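Local coordinates for beta-galactosidase (Bacillus circulans, PDB 4MAD), which probably hydrolyses terminal non-reducing beta-D-galactose residues in beta-D-galactosides, as a family 35 glycoside hydrolase, at residues R354-V359 with L520-A525; V413-D418 with R434-S439; T528-S533 with V585-T590; E534-V539 with L578-Q583. All blocks are in the same frame, centred on the assembly; numbering follows the deposited sequence.

Contact 1: R354-V359 with L520-A525; sequences RLFGKV and LTVDKA
A classic beta bulge at F356 and G357 opens strand 357-366, and the ring of F356 reaches from it onto the end of strand 514-522, where V522 lies. The two chains run roughly antiparallel here, with end-to-end directions 162° apart. No hydrogen bond joins the two segments; the contact is mainly apolar. F356 carries most of it. Its CG stands anti to the carbonyl carbon (chi1 -72°), which swings the ring over toward 520-525. F356 CE1 meets V522 CG2 at 3.7 Å, with the two side chains at a slant. The carbonyl of K524 lies at the rim of the ring, in its plane, with K524 O 3.8 Å from F356 CZ. Nearer the backbone, F356 CB touches L520 CD1 at 3.7 Å. The same methyl, L520 CD1, also meets V359 CG2 at 3.8 Å. L520 therefore sits against both F356 and V359, and its side chain crosses that of V359 at about a right angle. D523 follows the strand. Its OD1 is 4.0 Å from F356 CE1 and also accepts a hydrogen bond from K524 N at 3.0 Å, which ties the carboxylate to the turn. On its other flank the bulge pairs with F587, and the side chains of F356, V359 and L520 all touch that residue. The contact thus fills in between strands 357-366 and 514-522, neighbours in the antiparallel sheet of the galactose-binding-type domain, at the classic bulge where the first of them begins.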
loop_
_atom_site.group_PDB
_atom_site.type_symbol
_atom_site.label_atom_id
_atom_site.label_comp_id
_atom_site.label_asym_id
_atom_site.label_seq_id
_atom_site.Cartn_x
_atom_site.Cartn_y
_atom_site.Cartn_z
ATOM N N ARG A 354 -25.043 -4.099 -2.493
ATOM C CA ARG A 354 -26.182 -4.363 -1.621
ATOM C C ARG A 354 -25.932 -3.889 -0.215
ATOM O O ARG A 354 -24.805 -3.826 0.199
ATOM C CB ARG A 354 -26.495 -5.837 -1.598
ATOM C CG ARG A 354 -26.911 -6.368 -2.934
ATOM C CD ARG A 354 -28.212 -5.770 -3.345
ATOM N NE ARG A 354 -28.728 -6.329 -4.579
ATOM C CZ ARG A 354 -28.652 -5.722 -5.736
ATOM N NH1 ARG A 354 -28.103 -4.561 -5.805
ATOM N NH2 ARG A 354 -29.116 -6.299 -6.815
ATOM N N LEU A 355 -26.972 -3.514 0.492
ATOM C CA LEU A 355 -26.897 -3.357 1.925
ATOM C C LEU A 355 -27.209 -4.710 2.521
ATOM O O LEU A 355 -27.998 -5.405 1.992
ATOM C CB LEU A 355 -27.953 -2.447 2.495
ATOM C CG LEU A 355 -28.244 -1.046 2.122
ATOM C CD1 LEU A 355 -29.148 -1.047 1.007
ATOM C CD2 LEU A 355 -28.848 -0.374 3.239
ATOM N N PHE A 356 -26.594 -5.046 3.624
ATOM C CA PHE A 356 -26.925 -6.253 4.319
ATOM C C PHE A 356 -27.411 -6.027 5.739
ATOM O O PHE A 356 -27.731 -6.942 6.403
ATOM C CB PHE A 356 -25.783 -7.242 4.289
ATOM C CG PHE A 356 -25.547 -7.878 2.951
ATOM C CD1 PHE A 356 -26.242 -8.998 2.567
ATOM C CD2 PHE A 356 -24.580 -7.431 2.128
ATOM C CE1 PHE A 356 -25.993 -9.575 1.402
ATOM C CE2 PHE A 356 -24.336 -8.021 0.950
ATOM C CZ PHE A 356 -25.030 -9.090 0.583
ATOM N N GLY A 357 -27.432 -4.786 6.179
ATOM C CA GLY A 357 -28.040 -4.423 7.407
ATOM C C GLY A 357 -27.182 -4.672 8.621
ATOM O O GLY A 357 -26.027 -4.920 8.496
ATOM N N LYS A 358 -27.781 -4.611 9.789
ATOM C CA LYS A 358 -27.029 -4.767 10.997
ATOM C C LYS A 358 -26.598 -6.179 11.342
ATOM O O LYS A 358 -27.356 -7.070 11.289
ATOM C CB LYS A 358 -27.769 -4.174 12.164
ATOM C CG LYS A 358 -27.405 -4.806 13.418
ATOM C CD LYS A 358 -27.687 -3.957 14.603
ATOM C CE LYS A 358 -28.465 -2.702 14.308
ATOM N NZ LYS A 358 -29.186 -2.279 15.523
ATOM N N VAL A 359 -25.346 -6.323 11.748
ATOM C CA VAL A 359 -24.807 -7.544 12.358
ATOM C C VAL A 359 -24.434 -7.332 13.824
ATOM O O VAL A 359 -23.608 -6.511 14.140
ATOM C CB VAL A 359 -23.549 -8.032 11.658
ATOM C CG1 VAL A 359 -22.929 -9.163 12.365
ATOM C CG2 VAL A 359 -23.794 -8.344 10.277
ATOM N N LEU A 520 -23.047 -12.745 9.500
ATOM C CA LEU A 520 -23.814 -12.089 8.482
ATOM C C LEU A 520 -24.403 -13.177 7.630
ATOM O O LEU A 520 -23.714 -13.998 7.163
ATOM C CB LEU A 520 -22.933 -11.252 7.620
ATOM C CG LEU A 520 -23.560 -10.582 6.406
ATOM C CD1 LEU A 520 -24.630 -9.749 6.814
ATOM C CD2 LEU A 520 -22.603 -9.831 5.591
ATOM N N THR A 521 -25.713 -13.120 7.460
ATOM C CA THR A 521 -26.397 -14.055 6.611
ATOM C C THR A 521 -26.710 -13.394 5.293
ATOM O O THR A 521 -27.279 -12.360 5.261
ATOM C CB THR A 521 -27.693 -14.545 7.244
ATOM O OG1 THR A 521 -27.414 -15.180 8.474
ATOM C CG2 THR A 521 -28.280 -15.556 6.372
ATOM N N VAL A 522 -26.299 -14.052 4.229
ATOM C CA VAL A 522 -26.282 -13.516 2.909
ATOM C C VAL A 522 -27.065 -14.446 1.988
ATOM O O VAL A 522 -26.761 -15.600 1.926
ATOM C CB VAL A 522 -24.839 -13.438 2.454
ATOM C CG1 VAL A 522 -24.700 -13.415 1.001
ATOM C CG2 VAL A 522 -24.135 -12.293 3.147
ATOM N N ASP A 523 -28.080 -13.893 1.344
ATOM C CA ASP A 523 -28.809 -14.587 0.335
ATOM C C ASP A 523 -28.021 -14.840 -0.937
ATOM O O ASP A 523 -27.975 -15.918 -1.436
ATOM C CB ASP A 523 -30.143 -13.865 0.032
ATOM C CG ASP A 523 -30.067 -12.299 0.143
ATOM O OD1 ASP A 523 -29.013 -11.707 -0.076
ATOM O OD2 ASP A 523 -31.104 -11.678 0.428
ATOM N N LYS A 524 -27.407 -13.788 -1.451
ATOM C CA LYS A 524 -26.501 -13.876 -2.571
ATOM C C LYS A 524 -25.358 -12.885 -2.376
ATOM O O LYS A 524 -25.609 -11.775 -2.092
ATOM C CB LYS A 524 -27.248 -13.475 -3.805
ATOM C CG LYS A 524 -26.461 -13.509 -5.048
ATOM C CD LYS A 524 -27.263 -12.881 -6.106
ATOM C CE LYS A 524 -26.678 -13.103 -7.434
ATOM N NZ LYS A 524 -27.549 -12.494 -8.395
ATOM N N ALA A 525 -24.134 -13.298 -2.558
ATOM C CA ALA A 525 -23.015 -12.404 -2.347
ATOM C C ALA A 525 -23.049 -11.190 -3.289
ATOM O O ALA A 525 -23.344 -11.336 -4.426
ATOM C CB ALA A 525 -21.802 -13.123 -2.531
#

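Contact 2: V413-D418 with R434-S439; sequences VQDIHD and RNRGCS
D418 and R434 form a salt bridge, with D418 OD1 2.9 Å from R434 NH1. The carboxylate oxygen lies in the guanidinium plane, at its edge, and the N-H...O angle is 155°. The backbone doubles the link: R434 N donates to D418 O at 3.0 Å, a bent bond. D418 OD2 is engaged by K472, and R434 NH1 also bridges to D470, so these charges form a small network. H417 adds a stack. The guanidinium of R434 lies flat on one face of the imidazole, centres 3.6 Å apart and planes 8° from parallel. The arginine chain runs extended from CG to NE, with chi1 at -178°, which carries the group out to the ring. H417 ND1 bonds to Y471 O, which helps set the ring's rotation. Replacing R434 by a leucine would probably leave D418 OD1 without its partner on this side and the face of H417 without its flat cover. At the other end, V413 N donates to S439 O at 3.0 Å. Between the ends, a water accepts from I416 N at 3.1 Å and lies 2.6 Å from S439 OG. Packing completes the contact. I416 CG2 rests against S439 OG, and R434 CB lies 3.4 Å from I416 O, a buried carbonyl that finds no partner. The loop 434-439 leads from strand 427-433 to strand 440-445 and folds against strand 409-417. V432 packs on V413 and I416, while Y306 of strand 306-308 touches D418 and R434.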
loop_
_atom_site.group_PDB
_atom_site.type_symbol
_atom_site.label_atom_id
_atom_site.label_comp_id
_atom_site.label_asym_id
_atom_site.label_seq_id
_atom_site.Cartn_x
_atom_site.Cartn_y
_atom_site.Cartn_z
ATOM N N VAL A 413 8.800 5.617 25.998
ATOM C CA VAL A 413 9.054 4.628 24.989
ATOM C C VAL A 413 9.950 5.228 23.915
ATOM O O VAL A 413 9.584 6.158 23.274
ATOM C CB VAL A 413 7.788 4.128 24.317
ATOM C CG1 VAL A 413 8.106 3.070 23.386
ATOM C CG2 VAL A 413 6.813 3.633 25.293
ATOM N N GLN A 414 11.108 4.627 23.764
ATOM C CA GLN A 414 12.145 5.127 22.922
ATOM C C GLN A 414 12.508 4.170 21.804
ATOM O O GLN A 414 13.282 3.293 22.024
ATOM C CB GLN A 414 13.406 5.354 23.784
ATOM C CG GLN A 414 14.591 5.909 23.113
ATOM C CD GLN A 414 15.732 6.213 24.097
ATOM O OE1 GLN A 414 15.487 6.629 25.154
ATOM N NE2 GLN A 414 16.934 6.019 23.694
ATOM N N ASP A 415 12.029 4.413 20.599
ATOM C CA ASP A 415 10.923 5.272 20.266
ATOM C C ASP A 415 9.697 4.421 19.866
ATOM O O ASP A 415 9.825 3.290 19.581
ATOM C CB ASP A 415 11.268 6.117 19.058
ATOM C CG ASP A 415 12.221 7.261 19.359
ATOM O OD1 ASP A 415 12.219 7.789 20.444
ATOM O OD2 ASP A 415 12.959 7.660 18.482
ATOM N N ILE A 416 8.531 5.018 19.846
ATOM C CA ILE A 416 7.341 4.276 19.536
ATOM C C ILE A 416 6.951 4.410 18.049
ATOM O O ILE A 416 6.685 5.440 17.599
ATOM C CB ILE A 416 6.182 4.670 20.429
ATOM C CG1 ILE A 416 4.965 3.814 20.143
ATOM C CG2 ILE A 416 5.875 6.094 20.301
ATOM C CD1 ILE A 416 5.034 2.503 20.684
ATOM N N HIS A 417 6.954 3.286 17.335
ATOM C CA HIS A 417 6.673 3.253 15.938
ATOM C C HIS A 417 5.549 2.254 15.703
ATOM O O HIS A 417 5.825 1.106 15.482
ATOM C CB HIS A 417 7.918 2.812 15.172
ATOM C CG HIS A 417 8.964 3.866 15.033
ATOM N ND1 HIS A 417 10.088 3.700 14.266
ATOM C CD2 HIS A 417 9.036 5.115 15.531
ATOM C CE1 HIS A 417 10.799 4.800 14.290
ATOM N NE2 HIS A 417 10.197 5.665 15.071
ATOM N N ASP A 418 4.303 2.694 15.737
ATOM C CA ASP A 418 3.918 4.083 15.773
ATOM C C ASP A 418 2.900 4.555 16.827
ATOM O O ASP A 418 2.704 5.711 16.992
ATOM C CB ASP A 418 3.410 4.418 14.397
ATOM C CG ASP A 418 4.267 3.834 13.329
ATOM O OD1 ASP A 418 5.392 4.258 13.252
ATOM O OD2 ASP A 418 3.839 2.952 12.615
ATOM N N ARG A 434 3.722 8.285 18.132
ATOM C CA ARG A 434 4.969 8.675 17.484
ATOM C C ARG A 434 5.145 10.175 17.394
ATOM O O ARG A 434 6.212 10.663 17.499
ATOM C CB ARG A 434 5.061 8.072 16.082
ATOM C CG ARG A 434 6.289 8.352 15.329
ATOM C CD ARG A 434 6.553 7.350 14.256
ATOM N NE ARG A 434 7.691 7.686 13.452
ATOM C CZ ARG A 434 8.225 6.894 12.563
ATOM N NH1 ARG A 434 7.698 5.727 12.326
ATOM N NH2 ARG A 434 9.266 7.277 11.873
ATOM N N ASN A 435 4.075 10.879 17.119
ATOM C CA ASN A 435 4.130 12.299 16.858
ATOM C C ASN A 435 4.042 13.054 18.141
ATOM O O ASN A 435 3.091 13.016 18.857
ATOM C CB ASN A 435 3.064 12.752 15.876
ATOM C CG ASN A 435 3.209 12.090 14.529
ATOM O OD1 ASN A 435 2.233 11.880 13.832
ATOM N ND2 ASN A 435 4.397 11.750 14.196
ATOM N N ARG A 436 5.117 13.733 18.407
ATOM C CA ARG A 436 5.971 13.485 19.508
ATOM C C ARG A 436 5.740 14.451 20.654
ATOM O O ARG A 436 4.910 15.331 20.593
ATOM C CB ARG A 436 7.438 13.377 19.052
ATOM C CG ARG A 436 7.640 13.347 17.478
ATOM C CD ARG A 436 9.064 12.952 17.014
ATOM N NE ARG A 436 9.959 12.577 18.116
ATOM C CZ ARG A 436 11.092 11.898 17.994
ATOM N NH1 ARG A 436 11.510 11.535 16.806
ATOM N NH2 ARG A 436 11.807 11.588 19.060
ATOM N N GLY A 437 6.461 14.226 21.729
ATOM C CA GLY A 437 6.079 14.691 23.040
ATOM C C GLY A 437 5.102 13.675 23.579
ATOM O O GLY A 437 4.792 13.581 24.746
ATOM N N CYS A 438 4.640 12.864 22.670
ATOM C CA CYS A 438 3.593 11.966 22.969
ATOM C C CYS A 438 4.105 10.596 23.329
ATOM O O CYS A 438 3.339 9.666 23.274
ATOM C CB CYS A 438 2.632 11.921 21.797
ATOM S SG CYS A 438 1.441 13.232 21.874
ATOM N N SER A 439 5.412 10.511 23.643
ATOM C CA SER A 439 6.148 9.257 23.876
ATOM C C SER A 439 6.383 8.948 25.324
ATOM O O SER A 439 7.045 8.011 25.645
ATOM C CB SER A 439 7.442 9.232 23.096
ATOM O OG SER A 439 7.068 9.086 21.741
HETATM O O HOH W 1 8.717 8.070 20.052
#

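Contact 3: T528-S533 with V585-T590; sequences TFIDLS and VTFVDT
Strands 528-531 and 584-588 pair antiparallel, their axes 4.5 Å apart at closest and their directions 149° apart. They are neighbours in the antiparallel sheet of the galactose-binding-type domain. F529 and V588 form a hydrogen-bonded pair. V588 N donates to F529 O at 2.7 Å, nearly straight at 170°, and F529 N donates back to V588 O. I530 and F587 form the next pair, non-hydrogen-bonded, with both side chains on the same face. They lie side by side and point the same way, and I530 CG1 comes to 3.3 Å from F587 CE1. With chi1 at -55°, CG1 turns away from the carbonyl carbon of I530, which lays CG1 and CD1 along the ring. T528 CG2 meets the edge of that ring. V359 of the neighbouring strand 357-366 and I573 of strand 569-577 also touch F587. F529 points to the other face, together with V588. Its ring has V588 O at the edge, in plane, and the backbone of T590 over one face, offset toward the rim. An alanine at F529 is likely to leave a gap beneath the 589-590 backbone and let that end of the segment shift. Further along, L532 CD2 touches V585 CG1 at 4.1 Å. At the end of the strand D531 makes an Asx turn: D531 OD1 accepts from S533 N at 3.0 Å, from above the carboxylate plane, and from S533 OG at 2.8 Å, through its syn lone pair.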
loop_
_atom_site.group_PDB
_atom_site.type_symbol
_atom_site.label_atom_id
_atom_site.label_comp_id
_atom_site.label_asym_id
_atom_site.label_seq_id
_atom_site.Cartn_x
_atom_site.Cartn_y
_atom_site.Cartn_z
ATOM N N THR A 528 -20.321 -4.795 -0.965
ATOM C CA THR A 528 -20.918 -4.098 0.137
ATOM C C THR A 528 -19.881 -3.326 0.939
ATOM O O THR A 528 -18.732 -3.464 0.688
ATOM C CB THR A 528 -21.737 -5.028 1.065
ATOM O OG1 THR A 528 -22.482 -4.279 1.992
ATOM C CG2 THR A 528 -20.845 -5.945 1.797
ATOM N N PHE A 529 -20.347 -2.526 1.878
ATOM C CA PHE A 529 -19.472 -1.705 2.677
ATOM C C PHE A 529 -19.861 -1.747 4.137
ATOM O O PHE A 529 -20.996 -1.672 4.445
ATOM C CB PHE A 529 -19.478 -0.282 2.184
ATOM C CG PHE A 529 -19.270 -0.148 0.697
ATOM C CD1 PHE A 529 -18.036 0.155 0.170
ATOM C CD2 PHE A 529 -20.313 -0.304 -0.197
ATOM C CE1 PHE A 529 -17.852 0.278 -1.140
ATOM C CE2 PHE A 529 -20.095 -0.161 -1.521
ATOM C CZ PHE A 529 -18.855 0.105 -1.978
ATOM N N ILE A 530 -18.878 -1.861 5.008
ATOM C CA ILE A 530 -19.114 -1.850 6.421
ATOM C C ILE A 530 -18.946 -0.451 7.028
ATOM O O ILE A 530 -17.920 0.108 6.947
ATOM C CB ILE A 530 -18.147 -2.804 7.170
ATOM C CG1 ILE A 530 -18.222 -4.205 6.623
ATOM C CG2 ILE A 530 -18.490 -2.847 8.587
ATOM C CD1 ILE A 530 -17.344 -5.194 7.333
ATOM N N ASP A 531 -19.982 0.056 7.654
ATOM C CA ASP A 531 -19.981 1.377 8.234
ATOM C C ASP A 531 -19.463 1.315 9.651
ATOM O O ASP A 531 -20.078 0.743 10.462
ATOM C CB ASP A 531 -21.384 1.923 8.300
ATOM C CG ASP A 531 -21.491 3.157 9.140
ATOM O OD1 ASP A 531 -20.531 3.847 9.364
ATOM O OD2 ASP A 531 -22.591 3.425 9.589
ATOM N N LEU A 532 -18.295 1.882 9.865
ATOM C CA LEU A 532 -17.583 1.770 11.103
ATOM C C LEU A 532 -17.502 3.073 11.864
ATOM O O LEU A 532 -16.705 3.208 12.743
ATOM C CB LEU A 532 -16.194 1.265 10.852
ATOM C CG LEU A 532 -16.169 -0.181 10.395
ATOM C CD1 LEU A 532 -15.209 -0.496 9.350
ATOM C CD2 LEU A 532 -16.146 -1.135 11.520
ATOM N N SER A 533 -18.390 3.990 11.477
ATOM C CA SER A 533 -18.434 5.340 12.012
ATOM C C SER A 533 -18.700 5.362 13.507
ATOM O O SER A 533 -18.315 6.284 14.180
ATOM C CB SER A 533 -19.470 6.220 11.296
ATOM O OG SER A 533 -20.754 5.741 11.452
ATOM N N VAL A 585 -22.335 -3.610 13.864
ATOM C CA VAL A 585 -22.065 -2.816 12.721
ATOM C C VAL A 585 -23.183 -3.012 11.649
ATOM O O VAL A 585 -23.861 -3.956 11.683
ATOM C CB VAL A 585 -20.698 -3.157 12.099
ATOM C CG1 VAL A 585 -19.575 -2.825 13.070
ATOM C CG2 VAL A 585 -20.646 -4.622 11.695
ATOM N N THR A 586 -23.064 -2.178 10.724
ATOM C CA THR A 586 -24.066 -2.226 9.681
ATOM C C THR A 586 -23.444 -2.254 8.302
ATOM O O THR A 586 -22.473 -1.632 8.094
ATOM C CB THR A 586 -24.965 -1.016 9.677
ATOM O OG1 THR A 586 -25.197 -0.615 10.992
ATOM C CG2 THR A 586 -26.266 -1.398 9.108
ATOM N N PHE A 587 -24.009 -3.017 7.391
ATOM C CA PHE A 587 -23.449 -3.126 6.089
ATOM C C PHE A 587 -24.315 -2.228 5.181
ATOM O O PHE A 587 -25.480 -2.327 5.204
ATOM C CB PHE A 587 -23.460 -4.569 5.610
ATOM C CG PHE A 587 -22.432 -5.430 6.265
ATOM C CD1 PHE A 587 -21.354 -5.893 5.592
ATOM C CD2 PHE A 587 -22.565 -5.746 7.561
ATOM C CE1 PHE A 587 -20.418 -6.634 6.217
ATOM C CE2 PHE A 587 -21.631 -6.496 8.192
ATOM C CZ PHE A 587 -20.570 -6.945 7.508
ATOM N N VAL A 588 -23.695 -1.366 4.406
ATOM C CA VAL A 588 -24.391 -0.410 3.572
ATOM C C VAL A 588 -23.974 -0.534 2.091
ATOM O O VAL A 588 -23.056 -1.234 1.796
ATOM C CB VAL A 588 -24.164 1.007 4.081
ATOM C CG1 VAL A 588 -24.594 1.103 5.455
ATOM C CG2 VAL A 588 -22.744 1.356 4.001
ATOM N N ASP A 589 -24.691 0.134 1.184
ATOM C CA ASP A 589 -24.473 -0.023 -0.234
ATOM C C ASP A 589 -23.712 1.093 -0.922
ATOM O O ASP A 589 -23.516 1.081 -2.079
ATOM C CB ASP A 589 -25.769 -0.341 -0.961
ATOM C CG ASP A 589 -26.593 0.837 -1.215
ATOM O OD1 ASP A 589 -26.390 1.858 -0.613
ATOM O OD2 ASP A 589 -27.479 0.739 -2.035
ATOM N N THR A 590 -23.255 2.034 -0.130
ATOM C CA THR A 590 -22.394 3.050 -0.650
ATOM C C THR A 590 -21.376 3.469 0.360
ATOM O O THR A 590 -21.669 3.476 1.491
ATOM C CB THR A 590 -23.195 4.234 -1.081
ATOM O OG1 THR A 590 -22.392 5.065 -1.921
ATOM C CG2 THR A 590 -23.609 4.972 0.075
#

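Contact 4: E534-V539 with L578-Q583; sequences EWTKGV and LHKHHQ
L578 N donates to K537 O at 2.8 Å. The bond is almost linear, with an N-H...O angle of 176°. Beside this bond the side chains of K537 and L578 lie side by side and point the same way, with K537 CG 4.1 Å from L578 CD1. The lysine reaches on to a salt bridge with E457. T536 lies against K580 and H579. Its OG1 is 3.4 Å from K580 CD, alongside the extended lysine chain, and bonds to E552. T536 CG2 meets H579 CB at 4.1 Å, the side chains crossing at about a right angle. The loop 578-583 leaves strand 569-577 and leads to strand 584-588. It packs along the lead-in to strand 537-542, at the end of the antiparallel sheet of the galactose-binding-type domain, where strands 537-542 and 569-577 are neighbours. W535 is buried beneath the loop. Its indole N bonds to S584 O, which restrains the indole. H582 CB sits over the six-membered ring of W535, 4.1 Å from its centroid, a CH-pi contact. The imidazole of H582 turns its edge to the five-membered ring of W535 in an edge-to-face pair, planes 82° apart. E534 covers one face of the imidazole. E534 CG lies over the ring face, 3.9 Å from the centroid, and the carboxylate stacks on the imidazole with planes 25° apart.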
loop_
_atom_site.group_PDB
_atom_site.type_symbol
_atom_site.label_atom_id
_atom_site.label_comp_id
_atom_site.label_asym_id
_atom_site.label_seq_id
_atom_site.Cartn_x
_atom_site.Cartn_y
_atom_site.Cartn_z
ATOM N N GLU A 534 -19.432 4.373 13.987
ATOM C CA GLU A 534 -19.684 4.255 15.415
ATOM C C GLU A 534 -18.449 3.875 16.237
ATOM O O GLU A 534 -18.371 4.200 17.370
ATOM C CB GLU A 534 -20.865 3.360 15.762
ATOM C CG GLU A 534 -21.281 3.475 17.216
ATOM C CD GLU A 534 -22.391 2.530 17.683
ATOM O OE1 GLU A 534 -22.706 1.548 17.031
ATOM O OE2 GLU A 534 -22.930 2.792 18.745
ATOM N N TRP A 535 -17.565 3.118 15.639
ATOM C CA TRP A 535 -16.410 2.537 16.279
ATOM C C TRP A 535 -15.248 3.517 16.321
ATOM O O TRP A 535 -15.389 4.622 15.902
ATOM C CB TRP A 535 -16.056 1.215 15.608
ATOM C CG TRP A 535 -17.138 0.177 15.826
ATOM C CD1 TRP A 535 -18.330 0.080 15.200
ATOM C CD2 TRP A 535 -17.090 -0.900 16.753
ATOM N NE1 TRP A 535 -19.028 -0.930 15.716
ATOM C CE2 TRP A 535 -18.282 -1.582 16.645
ATOM C CE3 TRP A 535 -16.155 -1.333 17.677
ATOM C CZ2 TRP A 535 -18.570 -2.687 17.407
ATOM C CZ3 TRP A 535 -16.444 -2.434 18.428
ATOM C CH2 TRP A 535 -17.644 -3.085 18.307
ATOM N N THR A 536 -14.133 3.092 16.888
ATOM C CA THR A 536 -13.029 4.002 17.082
ATOM C C THR A 536 -11.731 3.733 16.296
ATOM O O THR A 536 -11.331 4.531 15.530
ATOM C CB THR A 536 -12.756 4.242 18.588
ATOM O OG1 THR A 536 -13.842 4.950 19.150
ATOM C CG2 THR A 536 -11.514 5.016 18.784
ATOM N N LYS A 537 -11.102 2.605 16.536
ATOM C CA LYS A 537 -9.970 2.211 15.751
ATOM C C LYS A 537 -9.777 0.723 15.754
ATOM O O LYS A 537 -9.905 0.092 16.762
ATOM C CB LYS A 537 -8.729 2.895 16.224
ATOM C CG LYS A 537 -7.515 2.695 15.335
ATOM C CD LYS A 537 -6.377 3.564 15.718
ATOM C CE LYS A 537 -5.379 3.773 14.620
ATOM N NZ LYS A 537 -4.828 2.570 14.112
ATOM N N GLY A 538 -9.442 0.202 14.600
ATOM C CA GLY A 538 -9.232 -1.215 14.482
ATOM C C GLY A 538 -9.112 -1.771 13.101
ATOM O O GLY A 538 -8.702 -1.099 12.246
ATOM N N VAL A 539 -9.403 -3.043 12.972
ATOM C CA VAL A 539 -9.415 -3.754 11.720
ATOM C C VAL A 539 -10.614 -4.708 11.654
ATOM O O VAL A 539 -11.210 -5.002 12.635
ATOM C CB VAL A 539 -8.135 -4.545 11.515
ATOM C CG1 VAL A 539 -6.964 -3.629 11.395
ATOM C CG2 VAL A 539 -7.939 -5.524 12.598
ATOM N N LEU A 578 -9.782 -1.429 19.158
ATOM C CA LEU A 578 -8.771 -1.020 20.106
ATOM C C LEU A 578 -9.220 -0.336 21.366
ATOM O O LEU A 578 -8.635 -0.492 22.360
ATOM C CB LEU A 578 -7.638 -0.227 19.442
ATOM C CG LEU A 578 -6.901 -0.899 18.314
ATOM C CD1 LEU A 578 -5.775 -0.061 17.767
ATOM C CD2 LEU A 578 -6.484 -2.258 18.670
ATOM N N HIS A 579 -10.209 0.519 21.268
ATOM C CA HIS A 579 -10.551 1.364 22.372
ATOM C C HIS A 579 -11.975 1.349 22.905
ATOM O O HIS A 579 -12.184 1.208 24.082
ATOM C CB HIS A 579 -10.271 2.794 21.999
ATOM C CG HIS A 579 -8.850 3.047 21.662
ATOM N ND1 HIS A 579 -7.882 3.159 22.624
ATOM C CD2 HIS A 579 -8.235 3.203 20.474
ATOM C CE1 HIS A 579 -6.726 3.372 22.036
ATOM N NE2 HIS A 579 -6.911 3.401 20.737
ATOM N N LYS A 580 -12.906 1.606 22.015
ATOM C CA LYS A 580 -14.270 1.829 22.418
ATOM C C LYS A 580 -15.189 0.859 21.721
ATOM O O LYS A 580 -15.195 0.800 20.574
ATOM C CB LYS A 580 -14.676 3.240 22.126
ATOM C CG LYS A 580 -13.985 4.257 22.946
ATOM C CD LYS A 580 -14.382 5.609 22.479
ATOM C CE LYS A 580 -13.890 6.736 23.320
ATOM N NZ LYS A 580 -14.202 8.008 22.671
ATOM N N HIS A 581 -15.957 0.117 22.495
ATOM C CA HIS A 581 -16.694 -1.016 22.007
ATOM C C HIS A 581 -18.199 -0.762 21.901
ATOM O O HIS A 581 -18.723 0.025 22.613
ATOM C CB HIS A 581 -16.402 -2.210 22.915
ATOM C CG HIS A 581 -14.943 -2.465 23.082
ATOM N ND1 HIS A 581 -14.176 -3.018 22.095
ATOM C CD2 HIS A 581 -14.103 -2.173 24.091
ATOM C CE1 HIS A 581 -12.926 -3.052 22.486
ATOM N NE2 HIS A 581 -12.859 -2.563 23.699
ATOM N N HIS A 582 -18.847 -1.444 20.986
ATOM C CA HIS A 582 -20.248 -1.244 20.684
ATOM C C HIS A 582 -20.901 -2.574 20.330
ATOM O O HIS A 582 -20.240 -3.566 20.357
ATOM C CB HIS A 582 -20.439 -0.182 19.594
ATOM C CG HIS A 582 -19.851 1.130 19.974
ATOM N ND1 HIS A 582 -18.588 1.521 19.603
ATOM C CD2 HIS A 582 -20.317 2.100 20.771
ATOM C CE1 HIS A 582 -18.320 2.686 20.138
ATOM N NE2 HIS A 582 -19.357 3.061 20.845
ATOM N N GLN A 583 -22.202 -2.582 20.104
ATOM C CA GLN A 583 -22.904 -3.840 19.978
ATOM C C GLN A 583 -23.015 -4.475 18.603
ATOM O O GLN A 583 -23.336 -5.595 18.484
ATOM C CB GLN A 583 -24.278 -3.731 20.601
ATOM C CG GLN A 583 -24.329 -3.355 22.030
ATOM C CD GLN A 583 -23.680 -4.342 22.973
ATOM O OE1 GLN A 583 -23.628 -5.532 22.730
ATOM N NE2 GLN A 583 -23.194 -3.833 24.079
#

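Contacts 1, 3 and 4 share one antiparallel sheet of eight strands. Contact 2 lies apart, in the first all-beta domain. Centres of contacts 1 and 3 are about 10 Å apart, and the two touch directly, since strands 357-366 and 584-588 are neighbours. Contact 4 is about 14 Å from contact 3, centre to centre, and V585 packs on W535 between them. Contacts 1 and 2 are about 41 Å apart between centres. Along the chain, contact 2 is nested inside the loop closed by contact 1, and contact 4 inside that of contact 3. Segment 354-359 thus contributes to the later sheet before the chain forms the intervening domain, tying the sequence on both sides together.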